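Local coordinates for protein pyruvate kinase 1 (Trypanosoma brucei brucei, PDB 4KCT) that transfers the phosphoryl group of phosphoenolpyruvate to ADP, giving pyruvate and ATP, and also decarboxylates oxaloacetate, at residues H170-T173 / D174-I178. Sequence-based numbering, arbitrary orientation.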
loop_
_atom_site.group_PDB
_atom_site.type_symbol
_atom_site.label_atom_id
_atom_site.label_comp_id
_atom_site.label_asym_id
_atom_site.label_seq_id
_atom_site.Cartn_x
_atom_site.Cartn_y
_atom_site.Cartn_z
ATOM N N HIS A 170 15.699 43.838 -28.673
ATOM C CA HIS A 170 17.014 43.371 -28.261
ATOM C C HIS A 170 18.107 43.957 -29.114
ATOM O O HIS A 170 17.898 44.254 -30.290
ATOM C CB HIS A 170 17.085 41.850 -28.296
ATOM C CG HIS A 170 18.199 41.277 -27.458
ATOM N ND1 HIS A 170 18.393 41.633 -26.170
ATOM C CD2 HIS A 170 19.254 40.431 -27.791
ATOM C CE1 HIS A 170 19.498 41.027 -25.701
ATOM N NE2 HIS A 170 19.991 40.251 -26.673
ATOM N N ARG A 171 19.295 44.091 -28.528
ATOM C CA ARG A 171 20.490 44.543 -29.247
ATOM C C ARG A 171 21.459 43.378 -29.329
ATOM O O ARG A 171 21.859 42.828 -28.299
ATOM C CB ARG A 171 21.173 45.699 -28.482
ATOM C CG ARG A 171 22.350 46.312 -29.236
ATOM C CD ARG A 171 22.961 47.500 -28.489
ATOM N NE ARG A 171 23.721 47.059 -27.325
ATOM C CZ ARG A 171 25.046 46.942 -27.290
ATOM N NH1 ARG A 171 25.786 47.331 -28.321
ATOM N NH2 ARG A 171 25.635 46.496 -26.197
ATOM N N LEU A 172 21.777 42.943 -30.539
ATOM C CA LEU A 172 22.748 41.870 -30.703
ATOM C C LEU A 172 24.140 42.457 -30.896
ATOM O O LEU A 172 24.312 43.389 -31.661
ATOM C CB LEU A 172 22.379 40.987 -31.908
ATOM C CG LEU A 172 21.187 40.059 -31.720
ATOM C CD1 LEU A 172 21.047 39.144 -32.938
ATOM C CD2 LEU A 172 21.353 39.243 -30.442
ATOM N N THR A 173 25.132 41.863 -30.246
ATOM C CA THR A 173 26.537 42.081 -30.607
ATOM C C THR A 173 27.108 40.826 -31.315
ATOM O O THR A 173 26.376 39.859 -31.574
ATOM C CB THR A 173 27.383 42.419 -29.362
ATOM O OG1 THR A 173 27.213 41.388 -28.387
ATOM C CG2 THR A 173 26.932 43.769 -28.743
ATOM N N ASP A 174 28.408 40.842 -31.615
ATOM C CA ASP A 174 29.019 39.785 -32.429
ATOM C C ASP A 174 28.896 38.395 -31.764
ATOM O O ASP A 174 29.143 38.244 -30.567
ATOM C CB ASP A 174 30.494 40.104 -32.694
ATOM C CG ASP A 174 30.691 41.195 -33.767
ATOM O OD1 ASP A 174 29.689 41.649 -34.377
ATOM O OD2 ASP A 174 31.871 41.570 -34.014
ATOM N N ARG A 175 28.599 37.378 -32.570
ATOM C CA ARG A 175 28.697 35.961 -32.141
ATOM C C ARG A 175 27.960 35.658 -30.829
ATOM O O ARG A 175 28.535 35.040 -29.936
ATOM C CB ARG A 175 30.167 35.530 -32.005
ATOM C CG ARG A 175 30.969 35.630 -33.288
ATOM C CD ARG A 175 31.777 34.369 -33.557
ATOM N NE ARG A 175 32.926 34.662 -34.414
ATOM C CZ ARG A 175 32.950 34.517 -35.742
ATOM N NH1 ARG A 175 31.923 33.967 -36.387
ATOM N NH2 ARG A 175 34.029 34.877 -36.420
ATOM N N ARG A 176 26.661 35.938 -30.795
ATOM C CA ARG A 176 25.818 35.563 -29.660
ATOM C C ARG A 176 25.354 34.110 -29.792
ATOM O O ARG A 176 25.298 33.562 -30.905
ATOM C CB ARG A 176 24.603 36.484 -29.577
ATOM C CG ARG A 176 24.946 37.965 -29.439
ATOM C CD ARG A 176 25.631 38.228 -28.119
ATOM N NE ARG A 176 27.058 37.997 -28.236
ATOM C CZ ARG A 176 27.869 37.822 -27.205
ATOM N NH1 ARG A 176 29.146 37.539 -27.417
ATOM N NH2 ARG A 176 27.407 37.933 -25.966
ATOM N N GLY A 177 25.149 33.454 -28.648
ATOM C CA GLY A 177 24.650 32.069 -28.614
ATOM C C GLY A 177 23.278 31.902 -29.259
ATOM O O GLY A 177 22.393 32.761 -29.111
ATOM N N ILE A 178 23.072 30.737 -29.883
ATOM C CA ILE A 178 21.791 30.355 -30.499
ATOM C C ILE A 178 21.298 29.062 -29.836
ATOM O O ILE A 178 22.089 28.142 -29.580
ATOM C CB ILE A 178 21.994 30.101 -32.030
ATOM C CG1 ILE A 178 22.287 31.422 -32.767
ATOM C CG2 ILE A 178 20.801 29.355 -32.649
ATOM C CD1 ILE A 178 21.095 32.376 -32.817
#
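In the small beta domain of pyruvate kinase (the B domain), set apart from the TIM barrel, the chain turns between strand 170-173 and strand 177-179, and here T173 and L172 meet the folded side chain of R176. R175 at the bend has a left-handed backbone conformation (phi 52°), and the chain turns there, leaving R176 against the strand end. Bends at chi2 and, in the opposite sense, at chi3 (86°) then curl R176 over the turn. CG of R176 lies 3.2 Å from the carbonyl O of T173. On the strand side, CD2 of L172 comes within 3.9 Å of CG of R176; other neighbours of L172 include F95 and V144. The hydroxyl of T173 sits over one face of the R176 guanidinium, OG1 of T173 3.4 Å from NE of R176, a contact without hydrogen-bond geometry. D174 sends its carboxylate elsewhere, OD1 accepting from the backbone N of F95, while its carbonyl serves R176. The R176 guanidinium donates two hydrogen bonds side-on to that one oxygen, which fixes its rotation: NH1 of R176 approaches D174 O almost in line with the C=O bond at 3.2 Å, and NE of R176, 3.1 Å from D174 O, comes from above the carbonyl plane.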